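Local coordinates for protein pumilio homology domain family member 4 (Saccharomyces cerevisiae, PDB 3BWT) that binds mRNA through a domain of eight Pumilio repeats, the part of the longer protein described here, at residues L201-N206 with H242-N247; A194-L199 with H230-R235; Y224-V229 with T255-E260. All coordinates share one frame; numbering follows the deposited sequence.

Contact 1 of 3, residues L201-N206 with H242-N247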
# COMPACT_ATOMS: atom_id res chain seq x y z
N LEU A 201 -7.38 11.93 11.41
CA LEU A 201 -7.64 13.22 10.78
C LEU A 201 -6.71 13.46 9.59
O LEU A 201 -6.83 14.45 8.88
CB LEU A 201 -7.45 14.34 11.80
CG LEU A 201 -8.40 14.32 12.99
CD1 LEU A 201 -8.32 15.64 13.76
CD2 LEU A 201 -9.83 14.03 12.53
N ASP A 202 -5.79 12.53 9.38
CA ASP A 202 -4.77 12.71 8.36
C ASP A 202 -5.21 12.20 6.99
O ASP A 202 -5.86 11.16 6.89
CB ASP A 202 -3.49 12.00 8.79
CG ASP A 202 -2.36 12.27 7.86
OD1 ASP A 202 -2.16 11.47 6.92
OD2 ASP A 202 -1.68 13.30 8.05
N PRO A 203 -4.83 12.92 5.92
CA PRO A 203 -5.12 12.54 4.53
C PRO A 203 -4.73 11.10 4.25
O PRO A 203 -5.48 10.35 3.62
CB PRO A 203 -4.20 13.44 3.71
CG PRO A 203 -3.84 14.55 4.59
CD PRO A 203 -3.95 14.09 6.00
N PHE A 204 -3.54 10.71 4.72
CA PHE A 204 -3.04 9.37 4.44
C PHE A 204 -3.12 8.41 5.64
O PHE A 204 -3.31 7.21 5.47
CB PHE A 204 -1.62 9.45 3.86
CG PHE A 204 -1.55 10.33 2.64
CD1 PHE A 204 -2.11 9.91 1.44
CD2 PHE A 204 -0.97 11.59 2.70
CE1 PHE A 204 -2.06 10.73 0.32
CE2 PHE A 204 -0.93 12.41 1.59
CZ PHE A 204 -1.47 11.98 0.40
N GLY A 205 -3.01 8.96 6.85
CA GLY A 205 -3.08 8.16 8.06
C GLY A 205 -4.43 7.48 8.22
O GLY A 205 -4.51 6.37 8.73
N ASN A 206 -5.49 8.14 7.79
CA ASN A 206 -6.82 7.58 7.96
C ASN A 206 -6.96 6.25 7.22
O ASN A 206 -7.75 5.40 7.62
CB ASN A 206 -7.90 8.55 7.50
CG ASN A 206 -8.08 8.55 6.00
OD1 ASN A 206 -8.98 7.89 5.48
ND2 ASN A 206 -7.22 9.26 5.30
N HIS A 242 -15.67 15.40 9.50
CA HIS A 242 -14.29 15.66 9.15
C HIS A 242 -13.95 15.00 7.82
O HIS A 242 -14.29 13.84 7.59
CB HIS A 242 -13.38 15.13 10.25
CG HIS A 242 -11.97 15.61 10.13
ND1 HIS A 242 -11.03 14.98 9.35
CD2 HIS A 242 -11.34 16.67 10.70
CE1 HIS A 242 -9.88 15.63 9.43
NE2 HIS A 242 -10.04 16.66 10.24
N LYS A 243 -13.29 15.75 6.94
CA LYS A 243 -12.90 15.26 5.61
C LYS A 243 -12.33 13.84 5.63
O LYS A 243 -12.65 13.00 4.78
CB LYS A 243 -11.85 16.18 4.99
CG LYS A 243 -12.32 17.59 4.63
CD LYS A 243 -11.20 18.42 4.01
CE LYS A 243 -11.69 19.83 3.67
NZ LYS A 243 -10.60 20.65 3.07
N PHE A 244 -11.46 13.57 6.60
CA PHE A 244 -10.74 12.31 6.65
C PHE A 244 -11.18 11.42 7.79
O PHE A 244 -11.26 10.21 7.64
CB PHE A 244 -9.24 12.56 6.68
CG PHE A 244 -8.77 13.40 5.54
CD1 PHE A 244 -9.12 13.06 4.23
CD2 PHE A 244 -8.03 14.54 5.75
CE1 PHE A 244 -8.72 13.84 3.17
CE2 PHE A 244 -7.61 15.32 4.69
CZ PHE A 244 -7.97 14.96 3.40
N GLY A 245 -11.47 12.02 8.94
CA GLY A 245 -11.99 11.28 10.07
C GLY A 245 -13.23 10.49 9.72
O GLY A 245 -13.43 9.38 10.22
N SER A 246 -14.07 11.06 8.85
CA SER A 246 -15.32 10.42 8.45
C SER A 246 -15.09 9.11 7.68
O SER A 246 -15.98 8.26 7.61
CB SER A 246 -16.17 11.39 7.61
OG SER A 246 -15.65 11.54 6.30
N ASN A 247 -13.91 8.96 7.09
CA ASN A 247 -13.57 7.74 6.38
C ASN A 247 -13.50 6.58 7.34
O ASN A 247 -13.92 5.48 7.04
CB ASN A 247 -12.22 7.87 5.69
CG ASN A 247 -12.23 8.84 4.54
OD1 ASN A 247 -11.18 9.28 4.10
ND2 ASN A 247 -13.43 9.17 4.04
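Leu-201 sets its CD2 methyl squarely over the imidazole of His-242, 3.3 Å from the ring centroid and almost on the ring normal, as a CH-pi contact. The two side chains cross at about a right angle, and CB of Leu-201 reaches the CE1 corner of the same ring. Alongside, Pro-203 covers the Phe-244 ring: its CA stands 3.6 Å from the ring centroid, while CG approaches Phe-244 CE2 at 3.8 Å. Proline suits this place because its compact ring offers apolar carbon to a flat partner. Each segment runs from a loop into the helix that follows, and both starts are capped. OD1 of Asp-202 accepts from Phe-204 N and from Gly-205 N, both at 2.7 Å. In the equivalent position His-242 uses ND1, 3.0 Å from Gly-245 N, and also accepts from Phe-244 N. With CG anti to the backbone nitrogen (chi1 -168°), the imidazole turns ND1 back to those amides while presenting a face to Leu-201. These paired starts are a repeat-to-repeat junction, Pumilio 6 against Pumilio 7. Deeper in, Asn-206 is buried; its ND2 donates to Asp-202 O at 2.8 Å, and the amide plane and the Phe-244 ring plane are 20° apart. The looser side belongs to Lys-243: its CB backs the face of Phe-244 opposite Pro-203, but the long aliphatic chain then leads away from the other segment, an exposed place where a charged end is at ease.

Contact 2 of 3, residues A194-L199 with H230-R235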
# COMPACT_ATOMS: atom_id res chain seq x y z
N ALA A 194 -1.28 4.16 19.53
CA ALA A 194 -0.86 5.30 20.33
C ALA A 194 -1.01 6.61 19.54
O ALA A 194 -0.91 7.69 20.11
CB ALA A 194 0.57 5.11 20.78
N LEU A 195 -1.24 6.51 18.24
CA LEU A 195 -1.29 7.69 17.38
C LEU A 195 -2.62 7.81 16.65
O LEU A 195 -2.75 8.60 15.70
CB LEU A 195 -0.15 7.66 16.36
CG LEU A 195 1.28 7.67 16.89
CD1 LEU A 195 2.29 7.22 15.83
CD2 LEU A 195 1.62 9.05 17.45
N VAL A 196 -3.60 7.03 17.07
CA VAL A 196 -4.86 6.96 16.35
C VAL A 196 -5.57 8.31 16.18
O VAL A 196 -6.23 8.55 15.17
CB VAL A 196 -5.83 5.91 16.95
CG1 VAL A 196 -6.62 6.50 18.12
CG2 VAL A 196 -6.76 5.38 15.88
N ASP A 197 -5.42 9.19 17.16
CA ASP A 197 -6.02 10.52 17.06
C ASP A 197 -5.50 11.27 15.82
O ASP A 197 -6.27 11.66 14.94
CB ASP A 197 -5.75 11.34 18.33
CG ASP A 197 -6.63 10.92 19.51
OD1 ASP A 197 -7.35 9.90 19.41
OD2 ASP A 197 -6.60 11.62 20.55
N LYS A 198 -4.18 11.43 15.75
CA LYS A 198 -3.52 12.11 14.63
C LYS A 198 -3.82 11.47 13.28
O LYS A 198 -4.16 12.16 12.32
CB LYS A 198 -2.00 12.14 14.85
CG LYS A 198 -1.54 13.06 15.98
CD LYS A 198 -0.22 13.75 15.65
CE LYS A 198 0.06 14.89 16.63
NZ LYS A 198 1.00 15.90 16.07
N LEU A 199 -3.67 10.15 13.21
CA LEU A 199 -3.83 9.41 11.96
C LEU A 199 -5.23 9.54 11.37
O LEU A 199 -5.40 9.59 10.16
CB LEU A 199 -3.53 7.93 12.20
CG LEU A 199 -2.16 7.57 12.72
CD1 LEU A 199 -2.11 6.08 12.95
CD2 LEU A 199 -1.11 7.99 11.73
N HIS A 230 -13.01 1.96 20.60
CA HIS A 230 -13.02 2.51 21.95
C HIS A 230 -12.47 3.93 22.05
O HIS A 230 -12.93 4.73 22.85
CB HIS A 230 -12.28 1.59 22.92
CG HIS A 230 -12.17 2.14 24.31
ND1 HIS A 230 -13.23 2.14 25.19
CD2 HIS A 230 -11.14 2.74 24.95
CE1 HIS A 230 -12.85 2.70 26.32
NE2 HIS A 230 -11.59 3.08 26.20
N LEU A 231 -11.46 4.25 21.24
CA LEU A 231 -10.83 5.57 21.30
C LEU A 231 -11.56 6.63 20.49
O LEU A 231 -11.58 7.80 20.88
CB LEU A 231 -9.36 5.49 20.85
CG LEU A 231 -8.38 4.86 21.84
CD1 LEU A 231 -7.07 4.46 21.17
CD2 LEU A 231 -8.12 5.82 22.98
N LEU A 232 -12.19 6.24 19.38
CA LEU A 232 -12.80 7.21 18.48
C LEU A 232 -14.31 7.38 18.68
O LEU A 232 -14.86 8.41 18.29
CB LEU A 232 -12.54 6.83 17.02
CG LEU A 232 -11.12 6.49 16.59
CD1 LEU A 232 -11.15 6.19 15.10
CD2 LEU A 232 -10.16 7.62 16.89
N LYS A 233 -14.97 6.38 19.24
CA LYS A 233 -16.42 6.45 19.43
C LYS A 233 -16.86 7.74 20.14
O LYS A 233 -17.83 8.37 19.72
CB LYS A 233 -16.95 5.21 20.16
CG LYS A 233 -18.47 5.14 20.21
CD LYS A 233 -18.97 3.70 20.40
CE LYS A 233 -18.58 3.13 21.77
NZ LYS A 233 -19.52 3.55 22.85
N PRO A 234 -16.16 8.13 21.21
CA PRO A 234 -16.51 9.35 21.95
C PRO A 234 -16.47 10.63 21.12
O PRO A 234 -16.76 11.71 21.63
CB PRO A 234 -15.45 9.40 23.05
CG PRO A 234 -15.09 7.97 23.27
CD PRO A 234 -15.13 7.34 21.92
N ARG A 235 -16.11 10.51 19.85
CA ARG A 235 -15.99 11.68 19.00
C ARG A 235 -16.73 11.42 17.70
O ARG A 235 -16.49 12.09 16.68
CB ARG A 235 -14.52 12.02 18.74
CG ARG A 235 -13.64 11.89 19.98
CD ARG A 235 -12.44 12.83 19.98
NE ARG A 235 -11.29 12.28 19.29
CZ ARG A 235 -10.67 12.87 18.27
NH1 ARG A 235 -11.08 14.06 17.84
NH2 ARG A 235 -9.62 12.29 17.70
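Val-196 meets Leu-231 through CG1 and Leu-232 through both methyls, and following it outward from the backbone explains the apolar half of the contact. The bond to CB already points at the opposite segment. There the chain divides: CG1 sits between the backbone nitrogen and the carbonyl carbon (chi1 84°), and this brings it 3.7 Å from Leu-231 CD1 and 3.9 Å from Leu-232 CD2. The other branch, CG2, meets Leu-232 CD2 at 4.2 Å. One leucine methyl therefore faces both prongs of the valine, while the other leucine touches CG1 alone. A short, beta-branched residue suits this place, since both methyls lie close to its own helix, and the side chain also packs on Val-209 of helix 205-219. Leu-232 is buried, where an apolar branch is well placed; Leu-231 is at the exposed margin and gives only part of its surface to Val-196. The arrangement joins neighbouring units of the Pumilio solenoid: Val-196 and Asp-197, in Pumilio 6, meet Leu-231, Leu-232 and Arg-235, among the first residues of Pumilio 7, at the end of helix 224-232 and the turn after it. On the outer side the contact becomes electrostatic. Asp-197 approaches the guanidinium of Arg-235 at about a right angle, the two planes 64° apart. Its CB is 4.0 Å from Arg-235 NH2 and OD1 is 3.7 Å from that same nitrogen, so the salt bridge is a long one. Arginine's long chain spans the gap, and the bend at chi3 (-86°) sets the direction of the guanidinium, while NH1 is held in a salt bridge by Glu-238. In the first turn of its helix, the carboxylate of Asp-197 would also be favoured by the helix dipole.

Contact 3 of 3, residues Y224-V229 with T255-E260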
# COMPACT_ATOMS: atom_id res chain seq x y z
N TYR A 224 -7.42 -5.00 17.51
CA TYR A 224 -7.18 -3.56 17.41
C TYR A 224 -8.42 -2.82 16.94
O TYR A 224 -8.61 -1.64 17.25
CB TYR A 224 -5.96 -3.26 16.53
CG TYR A 224 -4.66 -3.74 17.14
CD1 TYR A 224 -4.02 -3.00 18.13
CD2 TYR A 224 -4.09 -4.95 16.75
CE1 TYR A 224 -2.84 -3.45 18.70
CE2 TYR A 224 -2.92 -5.41 17.31
CZ TYR A 224 -2.30 -4.65 18.29
OH TYR A 224 -1.13 -5.11 18.85
N THR A 225 -9.28 -3.51 16.21
CA THR A 225 -10.55 -2.93 15.81
C THR A 225 -11.26 -2.41 17.06
O THR A 225 -11.69 -1.27 17.12
CB THR A 225 -11.43 -3.97 15.10
OG1 THR A 225 -10.82 -4.33 13.85
CG2 THR A 225 -12.81 -3.41 14.84
N HIS A 226 -11.37 -3.26 18.07
CA HIS A 226 -12.07 -2.88 19.29
C HIS A 226 -11.37 -1.74 20.00
O HIS A 226 -12.01 -0.83 20.53
CB HIS A 226 -12.25 -4.08 20.23
CG HIS A 226 -13.23 -5.10 19.73
ND1 HIS A 226 -12.88 -6.41 19.48
CD2 HIS A 226 -14.55 -5.00 19.44
CE1 HIS A 226 -13.95 -7.07 19.05
NE2 HIS A 226 -14.97 -6.24 19.02
N LYS A 227 -10.04 -1.77 20.02
CA LYS A 227 -9.29 -0.72 20.70
C LYS A 227 -9.42 0.64 19.99
O LYS A 227 -9.49 1.69 20.63
CB LYS A 227 -7.83 -1.13 20.87
CG LYS A 227 -7.65 -2.30 21.84
CD LYS A 227 -6.17 -2.67 21.99
CE LYS A 227 -5.95 -3.85 22.94
NZ LYS A 227 -4.53 -4.22 23.09
N ILE A 228 -9.47 0.61 18.66
CA ILE A 228 -9.70 1.82 17.86
C ILE A 228 -11.08 2.38 18.14
O ILE A 228 -11.24 3.56 18.46
CB ILE A 228 -9.60 1.54 16.36
CG1 ILE A 228 -8.17 1.17 15.96
CG2 ILE A 228 -10.07 2.75 15.56
CD1 ILE A 228 -8.08 0.63 14.56
N VAL A 229 -12.10 1.53 17.99
CA VAL A 229 -13.47 1.96 18.23
C VAL A 229 -13.59 2.61 19.60
O VAL A 229 -14.17 3.69 19.73
CB VAL A 229 -14.45 0.80 18.11
CG1 VAL A 229 -15.85 1.26 18.48
CG2 VAL A 229 -14.44 0.25 16.70
N THR A 255 -18.31 -2.20 9.39
CA THR A 255 -17.77 -3.41 9.99
C THR A 255 -18.78 -4.03 10.95
O THR A 255 -18.91 -3.59 12.10
CB THR A 255 -16.45 -3.13 10.71
OG1 THR A 255 -15.55 -2.51 9.79
CG2 THR A 255 -15.84 -4.42 11.25
N ALA A 256 -19.48 -5.05 10.48
CA ALA A 256 -20.67 -5.57 11.17
C ALA A 256 -20.60 -5.62 12.69
O ALA A 256 -21.52 -5.17 13.36
CB ALA A 256 -21.08 -6.92 10.60
N ILE A 257 -19.50 -6.16 13.24
CA ILE A 257 -19.43 -6.35 14.69
C ILE A 257 -19.23 -5.08 15.49
O ILE A 257 -19.28 -5.11 16.72
CB ILE A 257 -18.31 -7.31 15.14
CG1 ILE A 257 -16.95 -6.64 14.97
CG2 ILE A 257 -18.41 -8.66 14.42
CD1 ILE A 257 -15.94 -7.01 16.06
N VAL A 258 -18.96 -3.96 14.82
CA VAL A 258 -18.83 -2.69 15.54
C VAL A 258 -19.80 -1.65 15.03
O VAL A 258 -19.86 -0.54 15.57
CB VAL A 258 -17.39 -2.15 15.50
CG1 VAL A 258 -16.52 -2.90 16.48
CG2 VAL A 258 -16.82 -2.21 14.09
N SER A 259 -20.57 -2.00 14.01
CA SER A 259 -21.59 -1.10 13.45
C SER A 259 -22.41 -0.44 14.55
O SER A 259 -22.45 0.79 14.68
CB SER A 259 -22.54 -1.86 12.52
OG SER A 259 -21.85 -2.60 11.53
N GLU A 260 -23.04 -1.27 15.38
CA GLU A 260 -24.12 -0.82 16.23
C GLU A 260 -23.72 0.06 17.42
O GLU A 260 -24.39 1.03 17.73
CB GLU A 260 -25.03 -2.01 16.59
CG GLU A 260 -25.54 -2.69 15.30
CD GLU A 260 -26.61 -3.76 15.52
OE1 GLU A 260 -26.97 -4.05 16.68
OE2 GLU A 260 -27.09 -4.31 14.49
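Val-229 and Val-258 supply the apolar packing at the heart of this contact, with Val-229 CG2 3.8 Å from Val-258 CG1. The same CG1 methyl also meets Thr-225 CG2, at 4.1 Å, so one valine prong lies against Val-229 and Thr-225, a helical turn apart, and it also touches His-226 CD2. Ile-252 of helix 245-253 touches both valines. Branched, compact side chains are well suited here, because they fill a buried seam without long flexible arms.

A looser van der Waals contact lies at the exposed margin, where His-226 crosses Ile-257 at about a right angle and Ile-257 CD1 lies by the NE2/CE1 side of the imidazole, 3.6 Å from His-226 CE1. A polar ring is tolerated at such a margin.

Polar bonding is directed to another partner. Thr-225 turns its hydroxyl to Glu-216, leaving the methyl to face Val-258; threonine is apt because it can serve both sides at once.

The short helical segments, 224-229 in Pumilio 6 and 255-260 in Pumilio 7, run 19° apart with their axes 10.9 Å from each other at closest approach. Such side-by-side packing of near-parallel helical segments is typical of the all-helical superhelix of the Pumilio homology domain.

The six segments alternate along the chain, in the order 194-199, 201-206, 224-229, 230-235, 242-247 and 255-260, so the three contacts interlock at the junction between Pumilio repeats 6 and 7. Contacts 1 and 2 have centres about 11 Å apart and meet where Asn-206 packs on Leu-199. Contacts 2 and 3, with centres about 12 Å apart, share helix 224-232, and Val-196 touches Ile-228 between them. Contacts 1 and 3, whose centres are about 17 Å apart, do not touch; their nearest atoms are about 8 Å apart. Neighbouring helices thus pack together at several points across the junction, giving the elongated scaffold on which, as in PUF proteins generally, RNA is bound.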